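Local coordinates for CHAD domain protein (PDB 6RN5) that probably binds polyphosphate through its all-helical CHAD domain and also carries copper ions, although its physiological role is not established, at residues A[23-28]-A[215-220]; A[66-71]-A[287-292]. All blocks are in the same frame, centred on the assembly; numbering follows the deposited sequence.

Contact 1: A[23-28]-A[215-220]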
loop_
_atom_site.group_PDB
_atom_site.type_symbol
_atom_site.label_atom_id
_atom_site.label_comp_id
_atom_site.label_asym_id
_atom_site.label_seq_id
_atom_site.Cartn_x
_atom_site.Cartn_y
_atom_site.Cartn_z
ATOM N N THR A 23 -32.492 34.926 -15.803
ATOM C CA THR A 23 -31.519 34.583 -14.778
ATOM C C THR A 23 -30.297 33.958 -15.441
ATOM O O THR A 23 -29.163 34.294 -15.098
ATOM C CB THR A 23 -32.079 33.590 -13.739
ATOM O OG1 THR A 23 -33.368 34.020 -13.331
ATOM C CG2 THR A 23 -31.179 33.494 -12.468
ATOM N N LEU A 24 -30.556 33.059 -16.384
ATOM C CA LEU A 24 -29.515 32.377 -17.141
ATOM C C LEU A 24 -28.658 33.392 -17.900
ATOM O O LEU A 24 -27.452 33.252 -17.905
ATOM C CB LEU A 24 -30.131 31.402 -18.145
ATOM C CG LEU A 24 -29.259 30.812 -19.237
ATOM C CD1 LEU A 24 -28.124 30.021 -18.613
ATOM C CD2 LEU A 24 -30.111 29.906 -20.132
ATOM N N ALA A 25 -29.290 34.364 -18.569
ATOM C CA ALA A 25 -28.589 35.400 -19.307
ATOM C C ALA A 25 -27.717 36.219 -18.360
ATOM O O ALA A 25 -26.586 36.561 -18.712
ATOM C CB ALA A 25 -29.552 36.317 -20.018
ATOM N N GLY A 26 -28.247 36.537 -17.193
ATOM C CA GLY A 26 -27.496 37.336 -16.191
ATOM C C GLY A 26 -26.240 36.575 -15.787
ATOM O O GLY A 26 -25.169 37.159 -15.677
ATOM N N TYR A 27 -26.355 35.263 -15.593
ATOM C CA TYR A 27 -25.209 34.451 -15.184
ATOM C C TYR A 27 -24.145 34.402 -16.278
ATOM O O TYR A 27 -22.948 34.635 -15.978
ATOM C CB TYR A 27 -25.642 33.049 -14.781
ATOM C CG TYR A 27 -24.533 32.169 -14.269
ATOM C CD1 TYR A 27 -23.920 32.410 -13.026
ATOM C CD2 TYR A 27 -24.061 31.098 -15.047
ATOM C CE1 TYR A 27 -22.875 31.578 -12.575
ATOM C CE2 TYR A 27 -23.022 30.278 -14.610
ATOM C CZ TYR A 27 -22.439 30.520 -13.379
ATOM O OH TYR A 27 -21.439 29.668 -12.961
ATOM N N LEU A 28 -24.573 34.160 -17.532
ATOM C CA LEU A 28 -23.674 34.161 -18.664
ATOM C C LEU A 28 -22.959 35.512 -18.859
ATOM O O LEU A 28 -21.743 35.536 -19.051
ATOM C CB LEU A 28 -24.381 33.733 -19.969
ATOM C CG LEU A 28 -24.718 32.233 -20.041
ATOM C CD1 LEU A 28 -25.662 31.911 -21.187
ATOM C CD2 LEU A 28 -23.444 31.392 -20.152
ATOM N N SER A 215 -22.519 41.268 -23.359
ATOM C CA SER A 215 -23.643 42.170 -23.632
ATOM C C SER A 215 -24.907 41.427 -24.050
ATOM O O SER A 215 -25.945 41.703 -23.521
ATOM C CB SER A 215 -23.261 43.122 -24.763
ATOM O OG SER A 215 -22.273 44.016 -24.304
ATOM N N GLU A 216 -24.806 40.502 -25.009
ATOM C CA GLU A 216 -25.967 39.813 -25.558
ATOM C C GLU A 216 -25.868 38.296 -25.433
ATOM O O GLU A 216 -24.853 37.702 -25.816
ATOM C CB GLU A 216 -26.080 40.086 -27.047
ATOM C CG GLU A 216 -26.146 41.548 -27.465
ATOM C CD GLU A 216 -25.604 41.704 -28.873
ATOM O OE1 GLU A 216 -25.983 40.877 -29.739
ATOM O OE2 GLU A 216 -24.762 42.606 -29.104
ATOM N N VAL A 217 -26.948 37.682 -24.961
ATOM C CA VAL A 217 -27.056 36.240 -24.815
ATOM C C VAL A 217 -28.067 35.734 -25.843
ATOM O O VAL A 217 -29.186 36.199 -25.847
ATOM C CB VAL A 217 -27.543 35.931 -23.415
ATOM C CG1 VAL A 217 -27.619 34.439 -23.195
ATOM C CG2 VAL A 217 -26.638 36.626 -22.372
ATOM N N PRO A 218 -27.697 34.768 -26.692
ATOM C CA PRO A 218 -28.659 34.254 -27.699
ATOM C C PRO A 218 -29.656 33.249 -27.151
ATOM O O PRO A 218 -29.601 32.052 -27.461
ATOM C CB PRO A 218 -27.738 33.616 -28.754
ATOM C CG PRO A 218 -26.551 33.169 -27.957
ATOM C CD PRO A 218 -26.344 34.205 -26.897
ATOM N N LEU A 219 -30.545 33.741 -26.295
ATOM C CA LEU A 219 -31.655 32.945 -25.796
ATOM C C LEU A 219 -32.582 32.530 -26.913
ATOM O O LEU A 219 -32.899 33.334 -27.770
ATOM C CB LEU A 219 -32.462 33.757 -24.795
ATOM C CG LEU A 219 -31.766 34.114 -23.458
ATOM C CD1 LEU A 219 -32.671 34.951 -22.582
ATOM C CD2 LEU A 219 -31.271 32.904 -22.673
ATOM N N THR A 220 -33.093 31.306 -26.882
ATOM C CA THR A 220 -34.174 30.916 -27.826
ATOM C C THR A 220 -35.456 31.726 -27.547
ATOM O O THR A 220 -35.600 32.276 -26.463
ATOM C CB THR A 220 -34.543 29.416 -27.716
ATOM O OG1 THR A 220 -34.952 29.123 -26.371
ATOM C CG2 THR A 220 -33.379 28.558 -28.098
#
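V217 and L219 meet A25, L24 and L28 through aliphatic side chains, so no ring, amide or charged flat group lends a face or an edge to this contact. The motif is a loop lying over a helix. Residues 215-220, in the loop between helices 201-213 and 229-244, cover the N-terminal part of helix 21-42 in the all-helical CHAD fold. No hydrogen bond crosses between the two segments.

V217 sits opposite A25, and their CA atoms are 5.8 Å apart. Its two methyls divide the work. V217 CG1 is anti to the backbone N (chi1 -178°), which sends it over the helix surface to L28 CD1 at 3.8 Å. The side chains of V217 and L28 cross at about a right angle. V217 CG2 settles against A25, 3.8 Å from A25 CB.

The loop then makes an inverse gamma turn centred on P218, closed by L219 N to V217 O at 2.8 Å. This turn separates the two apolar side chains that meet the helix. L219 and L24 run past each other in opposite directions, with L219 CD2 and L24 CD2 4.1 Å apart. The other branch of L219 points its CD1 at A25.

Backbone hydrogen bonds also join T220 to L79 and P218 to D81. V217 also touches L80, and L24 rests on F76 and T72. Back on the helix, the backbone O of A25 also touches V217 CG2, at 3.7 Å.

Contact 2: A[66-71]-A[287-292]. With SO4 (sulfate ion), chain G; SO4 (sulfate ion), chain I.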
loop_
_atom_site.group_PDB
_atom_site.type_symbol
_atom_site.label_atom_id
_atom_site.label_comp_id
_atom_site.label_asym_id
_atom_site.label_seq_id
_atom_site.Cartn_x
_atom_site.Cartn_y
_atom_site.Cartn_z
ATOM N N ALA A 66 -14.233 30.393 -18.089
ATOM C CA ALA A 66 -14.396 29.608 -19.300
ATOM C C ALA A 66 -15.140 28.323 -19.026
ATOM O O ALA A 66 -16.044 27.960 -19.762
ATOM C CB ALA A 66 -13.059 29.296 -19.926
ATOM N N ARG A 67 -14.739 27.640 -17.968
ATOM C CA ARG A 67 -15.358 26.378 -17.599
ATOM C C ARG A 67 -16.826 26.569 -17.218
ATOM O O ARG A 67 -17.677 25.710 -17.462
ATOM C CB ARG A 67 -14.687 25.811 -16.345
ATOM C CG ARG A 67 -13.357 25.169 -16.549
ATOM C CD ARG A 67 -13.076 24.282 -15.342
ATOM N NE ARG A 67 -13.098 24.960 -14.038
ATOM C CZ ARG A 67 -12.000 25.185 -13.306
ATOM N NH1 ARG A 67 -12.076 25.746 -12.122
ATOM N NH2 ARG A 67 -10.794 24.845 -13.767
ATOM N N ARG A 68 -17.114 27.657 -16.513
ATOM C CA ARG A 68 -18.524 27.922 -16.209
ATOM C C ARG A 68 -19.381 28.211 -17.434
ATOM O O ARG A 68 -20.551 27.866 -17.453
ATOM C CB ARG A 68 -18.695 29.040 -15.204
ATOM C CG ARG A 68 -18.312 28.619 -13.828
ATOM C CD ARG A 68 -18.010 29.810 -12.907
ATOM N NE ARG A 68 -18.051 29.342 -11.544
ATOM C CZ ARG A 68 -17.059 28.726 -10.924
ATOM N NH1 ARG A 68 -15.908 28.501 -11.526
ATOM N NH2 ARG A 68 -17.215 28.338 -9.666
ATOM N N ILE A 69 -18.829 28.910 -18.410
ATOM C CA ILE A 69 -19.600 29.264 -19.578
ATOM C C ILE A 69 -19.852 27.976 -20.381
ATOM O O ILE A 69 -20.979 27.696 -20.820
ATOM C CB ILE A 69 -18.838 30.304 -20.390
ATOM C CG1 ILE A 69 -18.769 31.608 -19.602
ATOM C CG2 ILE A 69 -19.495 30.546 -21.713
ATOM C CD1 ILE A 69 -17.873 32.673 -20.230
ATOM N N SER A 70 -18.803 27.173 -20.504
ATOM C CA SER A 70 -18.865 25.969 -21.259
ATOM C C SER A 70 -19.897 25.019 -20.630
ATOM O O SER A 70 -20.737 24.432 -21.332
ATOM C CB SER A 70 -17.458 25.361 -21.360
ATOM O OG SER A 70 -17.454 24.368 -22.339
ATOM N N ALA A 71 -19.877 24.916 -19.308
ATOM C CA ALA A 71 -20.867 24.107 -18.592
ATOM C C ALA A 71 -22.299 24.581 -18.825
ATOM O O ALA A 71 -23.218 23.787 -19.065
ATOM C CB ALA A 71 -20.574 24.101 -17.091
ATOM N N HIS A 287 -23.125 19.944 -12.349
ATOM C CA HIS A 287 -24.194 20.148 -11.361
ATOM C C HIS A 287 -23.886 21.391 -10.487
ATOM O O HIS A 287 -24.723 22.191 -10.241
ATOM C CB HIS A 287 -24.357 18.844 -10.508
ATOM C CG HIS A 287 -25.241 18.990 -9.313
ATOM N ND1 HIS A 287 -26.563 19.382 -9.400
ATOM C CD2 HIS A 287 -25.004 18.756 -7.998
ATOM C CE1 HIS A 287 -27.094 19.389 -8.189
ATOM N NE2 HIS A 287 -26.170 19.009 -7.320
ATOM N N ARG A 288 -22.643 21.586 -10.107
ATOM C CA ARG A 288 -22.322 22.721 -9.239
ATOM C C ARG A 288 -22.597 24.018 -9.941
ATOM O O ARG A 288 -23.214 24.905 -9.382
ATOM C CB ARG A 288 -20.870 22.642 -8.769
ATOM C CG ARG A 288 -20.699 21.769 -7.506
ATOM C CD ARG A 288 -19.685 22.472 -6.571
ATOM N NE ARG A 288 -18.445 22.510 -7.302
ATOM C CZ ARG A 288 -17.723 23.555 -7.680
ATOM N NH1 ARG A 288 -17.978 24.797 -7.305
ATOM N NH2 ARG A 288 -16.645 23.299 -8.406
ATOM N N TYR A 289 -22.231 24.068 -11.207
ATOM C CA TYR A 289 -22.327 25.288 -11.988
ATOM C C TYR A 289 -23.731 25.570 -12.420
ATOM O O TYR A 289 -24.062 26.715 -12.662
ATOM C CB TYR A 289 -21.423 25.209 -13.224
ATOM C CG TYR A 289 -19.947 25.092 -12.941
ATOM C CD1 TYR A 289 -19.403 25.472 -11.712
ATOM C CD2 TYR A 289 -19.074 24.665 -13.937
ATOM C CE1 TYR A 289 -18.039 25.410 -11.491
ATOM C CE2 TYR A 289 -17.725 24.591 -13.717
ATOM C CZ TYR A 289 -17.195 24.960 -12.499
ATOM O OH TYR A 289 -15.807 24.858 -12.276
ATOM N N ALA A 290 -24.547 24.522 -12.524
ATOM C CA ALA A 290 -25.977 24.672 -12.772
ATOM C C ALA A 290 -26.677 25.287 -11.555
ATOM O O ALA A 290 -27.514 26.197 -11.706
ATOM C CB ALA A 290 -26.604 23.307 -13.145
ATOM N N ARG A 291 -26.386 24.765 -10.365
ATOM C CA ARG A 291 -26.836 25.405 -9.126
ATOM C C ARG A 291 -26.455 26.893 -9.121
ATOM O O ARG A 291 -27.271 27.718 -8.753
ATOM C CB ARG A 291 -26.264 24.704 -7.882
ATOM C CG ARG A 291 -26.947 23.366 -7.604
ATOM C CD ARG A 291 -26.309 22.564 -6.461
ATOM N NE ARG A 291 -26.725 22.994 -5.112
ATOM C CZ ARG A 291 -25.953 23.629 -4.219
ATOM N NH1 ARG A 291 -24.673 23.942 -4.465
ATOM N NH2 ARG A 291 -26.465 23.956 -3.048
ATOM N N GLU A 292 -25.220 27.231 -9.515
ATOM C CA GLU A 292 -24.810 28.653 -9.637
ATOM C C GLU A 292 -25.712 29.426 -10.628
ATOM O O GLU A 292 -26.175 30.518 -10.335
ATOM C CB GLU A 292 -23.361 28.766 -10.116
ATOM C CG GLU A 292 -22.315 28.323 -9.105
ATOM C CD GLU A 292 -20.932 28.819 -9.453
ATOM O OE1 GLU A 292 -20.762 29.601 -10.427
ATOM O OE2 GLU A 292 -19.988 28.446 -8.729
HETATM S S SO4 G . -14.396 25.839 -9.112
HETATM O O1 SO4 G . -14.039 26.673 -10.243
HETATM O O2 SO4 G . -15.187 26.685 -8.187
HETATM O O3 SO4 G . -13.205 25.341 -8.417
HETATM O O4 SO4 G . -15.128 24.658 -9.636
HETATM S S SO4 I . -8.197 25.183 -11.108
HETATM O O1 SO4 I . -8.269 25.357 -12.567
HETATM O O2 SO4 I . -9.363 25.892 -10.474
HETATM O O3 SO4 I . -6.998 25.823 -10.569
HETATM O O4 SO4 I . -8.262 23.775 -10.766
#
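R68 lies across Y289, and the two side chains run at about a right angle. R68 CG stands over the ring centre in a CH-pi contact, 3.8 Å from the Y289 centroid. Its guanidinium lies over the ring rim, the planes tilted by 41°, with Y289 CE1 facing its centre. The chain of R68 is extended from CG to NE, which carries the charged group on to E292. A side-on salt bridge forms there, R68 NE to E292 OE1 and R68 NH2 to E292 OE2, each 2.9 Å. Both oxygens are met on the syn side, with the nitrogens somewhat out of the carboxylate plane. OE1 is also bonded to Y27. The other N-H groups of R68 reach a sulfate and the backbone oxygen of R64, so all five are used.

R67 approaches Y289 differently. Its guanidinium is nearly coplanar with the ring, 6° apart, and R67 NE donates to Y289 OH at 3.2 Å. Y289 OH in turn donates to O4 of the first sulfate (chain G) at 2.7 Å. R67 NH1 bridges two sulfates, while NH2 binds the second. R288 also turns toward the first sulfate, but its very short approach to O4 is doubtful. At the ring edge, A71 CB packs on Y289 CD2 at 3.5 Å.

R60, R63 and R64 bind sulfate here too. The sulfates probably come from the crystallisation liquor, but such a basic pocket is consistent with a polyphosphate site.

The two helix segments cross nearly perpendicularly, at -85°. Y27 and Q31 of helix 21-42 touch R68, S96 of helix 82-120 touches R67, and L308 of helix 305-331 packs against R288.

In the fold
From the N terminus, the chain enters helix 21-42, where contact 1 has its first half, and passes into helix 56-75, where contact 2 begins. It then runs through helices 82-120, 170-198 and 201-213 before the loop 215-220 returns to the first helix and closes contact 1. Contact 2 closes later, when helix 274-295 comes back to helix 56-75. The two closures therefore cross rather than nest. Contact 1 ties the start of the chain to a mid-chain loop; contact 2 joins an early helix to a late one. Their centres are 14 Å apart, and Y27 of segment 23-28 links them, its OH probably hydrogen-bonded to E292.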